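Local coordinates for dihydrofolate reductase (Enterococcus faecalis, PDB 4M7U), which catalyses the NADPH-dependent reduction of 7,8-dihydrofolate to 5,6,7,8-tetrahydrofolate, a step probably needed for purine, glycine and DNA precursor synthesis, at residues 11-16 with 37-42; 28-33 with 128-133. All blocks are in the same frame, centred on the assembly; numbering follows the deposited sequence.

Contact 1: residues 11-16 with 37-42; sequences AAIWAQ and KFFKEK
I13 extends its longer branch straight at the helix because CG1 stands opposite the backbone N (chi1 -175°) and the chain continues extended to CD1, while F38 and F39 both hold CG anti to their own N and lower their rings to the strand. In the dihydrofolate reductase fold this is helix 33-43 packing on strand 9-17, a strand inside the large mixed sheet. The short axes run almost exactly antiparallel, at 172°, and approach to 9.8 Å, a separation bridged by side chains alone.

I13 carries the strand side of the contact, and its two branches divide the work. CG2 meets the F39 ring at a slant, 3.6 Å from F39 CE1. CD1 sits among three residues of the helix: it is 3.8 Å from F38 CE2, 3.9 Å from F39 CD1 and 4.0 Å from K42 CB. Its approach to the F38 ring is slanted as well. K42 adds only the aliphatic base of its chain, which then bends and leads away, and its CG also rests on one face of the F38 ring.

W14, next along the strand, points its CB away from the helix; its ring stacks on F136, and W14 belongs to the NADP pocket. The indole is fixed in rotation by a nearly linear bond within the strand: W14 NE1 donates to Q16 OE1 over 2.8 Å at 175°, meeting a lone pair in the carbonyl plane.

Contact 2: residues 28-33 with 128-133; sequences LPWHLP and ETFEGD. With NAP (NADP nicotinamide-adenine-dinucleotide phosphate), chain B.
F130 receives W30 through a CH-pi contact: W30 CB lies over one face of the phenyl ring, 3.9 Å from its centroid and 24° off the normal, displaced toward the CE2 and CZ rim. The rings themselves meet obliquely, with planes at 54° and with W30 CE3 3.8 Å from F130 CD1. A W30 chi1 of 54° tucks CG between the backbone N and the carbonyl carbon, which turns the indole across the phenyl side chain while CB takes the face.

Apolar and backbone packing extends the contact to P29. Its CB is 4.1 Å from F130 CB and 3.5 Å from E131 O, and P29 O comes within 3.6 Å of F130 CD2.

At the far end of 128-133 the cofactor is met by van der Waals approach, D133 O lying 3.1 Å from NAP C5N on the nicotinamide ring.

Hydrogen bonds to D17 and Q19 hold the F130 backbone, and Y160 meets its ring edge-to-face. The contact thus joins two loops: 28-33, running from strand 21-23 into helix 33-43 with L32 at the N-cap position, and 128-133, leading from strand 120-126 to strand 134-135.

The two contacts, with centres 15 Å apart, meet through the indole of W30: its CZ2 lies 3.6 Å from A15 O and its CH2 3.8 Å from Q16 CA, so the last residues of 11-16 pack against the ring that F130 adjoins in contact 2. They are also continuous along the chain, since 28-33 leads into the helix that carries 37-42. W14, A15, L28 and W30 all belong to the NADP pocket, and A15 is an NADP(+) binding residue. Contact 1 is centred nearer the middle of the chain (about 7 Å against 16 Å), its F39 side chain about 12 Å from the bound NADP, whereas the 128-133 loop of contact 2 touches the nicotinamide end.

Contact 1: residues 11-16 with 37-42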
loop_
_atom_site.group_PDB
_atom_site.type_symbol
_atom_site.label_atom_id
_atom_site.label_comp_id
_atom_site.label_asym_id
_atom_site.label_seq_id
_atom_site.Cartn_x
_atom_site.Cartn_y
_atom_site.Cartn_z
ATOM N N ALA A 11 -1.231 -2.126 7.859
ATOM C CA ALA A 11 -2.371 -1.785 7.024
ATOM C C ALA A 11 -1.888 -1.878 5.596
ATOM O O ALA A 11 -0.777 -1.436 5.293
ATOM C CB ALA A 11 -2.842 -0.363 7.310
ATOM N N ALA A 12 -2.699 -2.455 4.713
ATOM C CA ALA A 12 -2.414 -2.353 3.283
ATOM C C ALA A 12 -3.342 -1.290 2.683
ATOM O O ALA A 12 -4.551 -1.272 2.961
ATOM C CB ALA A 12 -2.600 -3.696 2.592
ATOM N N ILE A 13 -2.774 -0.386 1.888
ATOM C CA ILE A 13 -3.565 0.668 1.253
ATOM C C ILE A 13 -3.284 0.732 -0.244
ATOM O O ILE A 13 -2.129 0.683 -0.676
ATOM C CB ILE A 13 -3.310 2.048 1.893
ATOM C CG1 ILE A 13 -4.247 3.095 1.283
ATOM C CG2 ILE A 13 -1.885 2.479 1.663
ATOM C CD1 ILE A 13 -4.274 4.398 2.045
ATOM N N TRP A 14 -4.337 0.815 -1.049
ATOM C CA TRP A 14 -4.135 0.901 -2.486
ATOM C C TRP A 14 -5.372 1.426 -3.171
ATOM O O TRP A 14 -6.463 1.434 -2.584
ATOM C CB TRP A 14 -3.708 -0.455 -3.083
ATOM C CG TRP A 14 -4.807 -1.465 -3.245
ATOM C CD1 TRP A 14 -5.510 -1.746 -4.389
ATOM C CD2 TRP A 14 -5.335 -2.327 -2.219
ATOM N NE1 TRP A 14 -6.441 -2.731 -4.133
ATOM C CE2 TRP A 14 -6.357 -3.095 -2.819
ATOM C CE3 TRP A 14 -5.032 -2.520 -0.866
ATOM C CZ2 TRP A 14 -7.076 -4.063 -2.093
ATOM C CZ3 TRP A 14 -5.747 -3.467 -0.149
ATOM C CH2 TRP A 14 -6.763 -4.231 -0.767
ATOM N N ALA A 15 -5.180 1.892 -4.404
ATOM C CA ALA A 15 -6.287 2.212 -5.288
ATOM C C ALA A 15 -6.209 1.259 -6.470
ATOM O O ALA A 15 -5.113 0.941 -6.954
ATOM C CB ALA A 15 -6.205 3.650 -5.765
ATOM N N GLN A 16 -7.367 0.790 -6.923
ATOM C CA GLN A 16 -7.443 -0.033 -8.129
ATOM C C GLN A 16 -8.683 0.335 -8.940
ATOM O O GLN A 16 -9.635 0.925 -8.393
ATOM C CB GLN A 16 -7.501 -1.517 -7.753
ATOM C CG GLN A 16 -8.791 -1.902 -7.042
ATOM C CD GLN A 16 -8.894 -3.379 -6.786
ATOM O OE1 GLN A 16 -8.170 -3.933 -5.951
ATOM N NE2 GLN A 16 -9.800 -4.039 -7.507
ATOM N N LYS A 37 -4.511 12.449 -1.564
ATOM C CA LYS A 37 -4.611 13.182 -0.307
ATOM C C LYS A 37 -5.040 12.250 0.838
ATOM O O LYS A 37 -4.480 12.309 1.934
ATOM C CB LYS A 37 -5.524 14.411 -0.451
ATOM C CG LYS A 37 -5.689 15.195 0.835
ATOM C CD LYS A 37 -6.268 16.594 0.621
ATOM C CE LYS A 37 -7.644 16.572 -0.042
ATOM N NZ LYS A 37 -7.574 16.798 -1.526
ATOM N N PHE A 38 -5.997 11.363 0.575
ATOM C CA PHE A 38 -6.370 10.353 1.570
ATOM C C PHE A 38 -5.155 9.478 1.935
ATOM O O PHE A 38 -4.912 9.161 3.099
ATOM C CB PHE A 38 -7.503 9.474 1.033
ATOM C CG PHE A 38 -7.871 8.328 1.942
ATOM C CD1 PHE A 38 -8.724 8.524 3.022
ATOM C CD2 PHE A 38 -7.381 7.055 1.709
ATOM C CE1 PHE A 38 -9.066 7.472 3.858
ATOM C CE2 PHE A 38 -7.728 5.990 2.546
ATOM C CZ PHE A 38 -8.568 6.198 3.615
ATOM N N PHE A 39 -4.393 9.105 0.914
ATOM C CA PHE A 39 -3.229 8.247 1.070
ATOM C C PHE A 39 -2.184 8.936 1.946
ATOM O O PHE A 39 -1.573 8.316 2.834
ATOM C CB PHE A 39 -2.655 7.938 -0.314
ATOM C CG PHE A 39 -1.385 7.129 -0.290
ATOM C CD1 PHE A 39 -1.430 5.743 -0.284
ATOM C CD2 PHE A 39 -0.149 7.754 -0.293
ATOM C CE1 PHE A 39 -0.270 4.997 -0.276
ATOM C CE2 PHE A 39 1.022 7.009 -0.273
ATOM C CZ PHE A 39 0.959 5.632 -0.269
ATOM N N LYS A 40 -1.965 10.220 1.702
ATOM C CA LYS A 40 -0.984 10.933 2.509
ATOM C C LYS A 40 -1.420 11.023 3.967
ATOM O O LYS A 40 -0.588 10.931 4.870
ATOM C CB LYS A 40 -0.663 12.308 1.916
ATOM C CG LYS A 40 0.181 12.217 0.647
ATOM C CD LYS A 40 0.623 13.591 0.162
ATOM C CE LYS A 40 0.998 13.577 -1.316
ATOM N NZ LYS A 40 1.298 14.956 -1.802
ATOM N N GLU A 41 -2.721 11.170 4.194
ATOM C CA GLU A 41 -3.257 11.231 5.549
ATOM C C GLU A 41 -2.976 9.938 6.312
ATOM O O GLU A 41 -2.650 9.957 7.497
ATOM C CB GLU A 41 -4.763 11.485 5.505
ATOM C CG GLU A 41 -5.476 11.264 6.835
ATOM C CD GLU A 41 -5.650 12.553 7.626
ATOM O OE1 GLU A 41 -6.097 13.562 7.030
ATOM O OE2 GLU A 41 -5.344 12.554 8.841
ATOM N N LYS A 42 -3.081 8.812 5.612
ATOM C CA LYS A 42 -2.912 7.497 6.225
ATOM C C LYS A 42 -1.446 7.112 6.440
ATOM O O LYS A 42 -1.134 6.287 7.300
ATOM C CB LYS A 42 -3.607 6.425 5.376
ATOM C CG LYS A 42 -5.132 6.406 5.471
ATOM C CD LYS A 42 -5.587 5.748 6.784
ATOM C CE LYS A 42 -7.095 5.455 6.768
ATOM N NZ LYS A 42 -7.906 6.297 7.700
#

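Contact 2: residues 28-33 with 128-133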
loop_
_atom_site.group_PDB
_atom_site.type_symbol
_atom_site.label_atom_id
_atom_site.label_comp_id
_atom_site.label_asym_id
_atom_site.label_seq_id
_atom_site.Cartn_x
_atom_site.Cartn_y
_atom_site.Cartn_z
ATOM N N LEU A 28 0.968 5.145 -12.022
ATOM C CA LEU A 28 -0.491 5.046 -11.929
ATOM C C LEU A 28 -1.143 5.380 -13.268
ATOM O O LEU A 28 -0.790 6.375 -13.899
ATOM C CB LEU A 28 -1.037 5.996 -10.866
ATOM C CG LEU A 28 -0.867 5.561 -9.419
ATOM C CD1 LEU A 28 -1.506 6.577 -8.480
ATOM C CD2 LEU A 28 -1.465 4.175 -9.223
ATOM N N PRO A 29 -2.095 4.546 -13.716
ATOM C CA PRO A 29 -2.714 4.830 -15.016
ATOM C C PRO A 29 -3.829 5.859 -14.958
ATOM O O PRO A 29 -4.427 6.149 -15.990
ATOM C CB PRO A 29 -3.251 3.469 -15.466
ATOM C CG PRO A 29 -3.400 2.680 -14.221
ATOM C CD PRO A 29 -2.385 3.185 -13.237
ATOM N N TRP A 30 -4.095 6.415 -13.783
ATOM C CA TRP A 30 -5.125 7.447 -13.643
ATOM C C TRP A 30 -4.592 8.562 -12.773
ATOM O O TRP A 30 -3.550 8.423 -12.135
ATOM C CB TRP A 30 -6.374 6.887 -12.958
ATOM C CG TRP A 30 -6.020 6.236 -11.661
ATOM C CD1 TRP A 30 -5.760 6.856 -10.475
ATOM C CD2 TRP A 30 -5.839 4.836 -11.433
ATOM N NE1 TRP A 30 -5.435 5.929 -9.520
ATOM C CE2 TRP A 30 -5.485 4.686 -10.076
ATOM C CE3 TRP A 30 -5.957 3.701 -12.234
ATOM C CZ2 TRP A 30 -5.245 3.428 -9.511
ATOM C CZ3 TRP A 30 -5.723 2.457 -11.664
ATOM C CH2 TRP A 30 -5.363 2.334 -10.320
ATOM N N HIS A 31 -5.324 9.663 -12.718
ATOM C CA HIS A 31 -5.013 10.686 -11.744
ATOM C C HIS A 31 -6.286 10.945 -10.950
ATOM O O HIS A 31 -7.343 11.209 -11.522
ATOM C CB HIS A 31 -4.498 11.959 -12.426
ATOM C CG HIS A 31 -4.061 13.029 -11.471
ATOM N ND1 HIS A 31 -3.285 12.765 -10.355
ATOM C CD2 HIS A 31 -4.288 14.363 -11.461
ATOM C CE1 HIS A 31 -3.059 13.894 -9.706
ATOM N NE2 HIS A 31 -3.656 14.879 -10.354
ATOM N N LEU A 32 -6.188 10.824 -9.631
ATOM C CA LEU A 32 -7.320 11.038 -8.744
ATOM C C LEU A 32 -6.808 11.720 -7.477
ATOM O O LEU A 32 -6.552 11.046 -6.471
ATOM C CB LEU A 32 -7.992 9.694 -8.405
ATOM C CG LEU A 32 -9.346 9.721 -7.696
ATOM C CD1 LEU A 32 -10.404 10.335 -8.627
ATOM C CD2 LEU A 32 -9.762 8.293 -7.286
ATOM N N PRO A 33 -6.650 13.061 -7.525
ATOM C CA PRO A 33 -6.040 13.853 -6.441
ATOM C C PRO A 33 -6.591 13.581 -5.046
ATOM O O PRO A 33 -5.791 13.543 -4.096
ATOM C CB PRO A 33 -6.366 15.305 -6.835
ATOM C CG PRO A 33 -6.486 15.275 -8.330
ATOM C CD PRO A 33 -7.008 13.902 -8.688
ATOM N N GLU A 128 -14.071 2.643 -13.178
ATOM C CA GLU A 128 -13.705 2.985 -14.539
ATOM C C GLU A 128 -12.658 1.959 -14.924
ATOM O O GLU A 128 -12.050 1.317 -14.051
ATOM C CB GLU A 128 -13.139 4.412 -14.615
ATOM C CG GLU A 128 -13.021 4.991 -16.032
ATOM C CD GLU A 128 -14.136 4.501 -16.945
ATOM O OE1 GLU A 128 -15.188 5.170 -17.011
ATOM O OE2 GLU A 128 -13.971 3.439 -17.590
ATOM N N THR A 129 -12.451 1.775 -16.221
ATOM C CA THR A 129 -11.414 0.844 -16.660
ATOM C C THR A 129 -10.271 1.588 -17.334
ATOM O O THR A 129 -10.501 2.501 -18.131
ATOM C CB THR A 129 -11.951 -0.242 -17.609
ATOM O OG1 THR A 129 -12.475 0.371 -18.789
ATOM C CG2 THR A 129 -13.032 -1.032 -16.939
ATOM N N PHE A 130 -9.047 1.196 -17.001
ATOM C CA PHE A 130 -7.849 1.795 -17.590
ATOM C C PHE A 130 -6.943 0.687 -18.131
ATOM O O PHE A 130 -7.133 -0.501 -17.820
ATOM C CB PHE A 130 -7.082 2.617 -16.547
ATOM C CG PHE A 130 -7.912 3.690 -15.879
ATOM C CD1 PHE A 130 -8.744 3.383 -14.810
ATOM C CD2 PHE A 130 -7.858 5.001 -16.322
ATOM C CE1 PHE A 130 -9.519 4.378 -14.186
ATOM C CE2 PHE A 130 -8.617 5.999 -15.702
ATOM C CZ PHE A 130 -9.447 5.683 -14.632
ATOM N N GLU A 131 -5.962 1.072 -18.940
ATOM C CA GLU A 131 -4.992 0.113 -19.463
ATOM C C GLU A 131 -3.841 0.053 -18.478
ATOM O O GLU A 131 -3.305 1.092 -18.072
ATOM C CB GLU A 131 -4.480 0.534 -20.853
ATOM C CG GLU A 131 -5.499 0.327 -21.975
ATOM C CD GLU A 131 -4.978 0.709 -23.365
ATOM O OE1 GLU A 131 -3.759 0.976 -23.533
ATOM O OE2 GLU A 131 -5.813 0.735 -24.297
ATOM N N GLY A 132 -3.482 -1.160 -18.078
ATOM C CA GLY A 132 -2.364 -1.356 -17.180
ATOM C C GLY A 132 -1.770 -2.735 -17.372
ATOM O O GLY A 132 -2.335 -3.562 -18.104
ATOM N N ASP A 133 -0.645 -2.994 -16.708
ATOM C CA ASP A 133 0.044 -4.268 -16.854
ATOM C C ASP A 133 0.202 -4.962 -15.501
ATOM O O ASP A 133 0.661 -6.103 -15.437
ATOM C CB ASP A 133 1.413 -4.052 -17.495
ATOM C CG ASP A 133 2.225 -2.989 -16.770
ATOM O OD1 ASP A 133 2.170 -2.966 -15.525
ATOM O OD2 ASP A 133 2.897 -2.163 -17.434
HETATM P PA NAP B . 6.564 -4.649 -6.674
HETATM O O1A NAP B . 5.738 -5.565 -5.718
HETATM O O2A NAP B . 6.360 -3.177 -6.372
HETATM O O5B NAP B . 8.091 -4.942 -6.479
HETATM C C5B NAP B . 8.591 -6.229 -6.689
HETATM C C4B NAP B . 9.995 -6.350 -6.186
HETATM O O4B NAP B . 10.185 -6.032 -4.734
HETATM C C3B NAP B . 10.842 -7.562 -6.489
HETATM O O3B NAP B . 11.222 -7.864 -7.779
HETATM C C2B NAP B . 11.892 -7.471 -5.446
HETATM O O2B NAP B . 13.004 -6.683 -5.665
HETATM C C1B NAP B . 10.978 -7.199 -4.271
HETATM N N9A NAP B . 10.495 -7.992 -3.183
HETATM C C8A NAP B . 9.217 -8.335 -3.012
HETATM N N7A NAP B . 9.172 -9.260 -1.930
HETATM C C5A NAP B . 10.478 -9.476 -1.488
HETATM C C6A NAP B . 10.993 -10.284 -0.466
HETATM N N6A NAP B . 10.100 -11.079 0.336
HETATM N N1A NAP B . 12.307 -10.291 -0.263
HETATM C C2A NAP B . 13.154 -9.525 -1.024
HETATM N N3A NAP B . 12.645 -8.722 -2.042
HETATM C C4A NAP B . 11.318 -8.722 -2.242
HETATM O O3 NAP B . 6.250 -4.951 -8.194
HETATM P PN NAP B . 4.899 -5.562 -8.758
HETATM O O1N NAP B . 4.784 -7.061 -8.336
HETATM O O2N NAP B . 3.676 -4.809 -8.282
HETATM O O5D NAP B . 5.003 -5.380 -10.327
HETATM C C5D NAP B . 5.781 -4.303 -10.793
HETATM C C4D NAP B . 6.455 -4.444 -12.145
HETATM O O4D NAP B . 6.332 -5.717 -12.895
HETATM C C3D NAP B . 6.378 -3.317 -13.175
HETATM O O3D NAP B . 7.472 -2.631 -13.482
HETATM C C2D NAP B . 5.611 -3.900 -14.328
HETATM O O2D NAP B . 5.692 -3.353 -15.592
HETATM C C1D NAP B . 5.722 -5.405 -14.194
HETATM N N1N NAP B . 4.876 -6.381 -14.836
HETATM C C2N NAP B . 4.715 -6.593 -16.265
HETATM C C3N NAP B . 3.865 -7.760 -16.784
HETATM C C7N NAP B . 4.260 -8.335 -18.095
HETATM O O7N NAP B . 5.454 -8.439 -18.348
HETATM N N7N NAP B . 3.316 -8.362 -19.164
HETATM C C4N NAP B . 2.887 -8.502 -15.838
HETATM C C5N NAP B . 2.919 -7.993 -14.371
HETATM C C6N NAP B . 3.827 -6.823 -13.949
HETATM P P2B NAP B . 14.227 -7.335 -6.408
HETATM O O1X NAP B . 13.775 -7.808 -7.828
HETATM O O2X NAP B . 15.322 -6.236 -6.572
HETATM O O3X NAP B . 14.717 -8.512 -5.598
#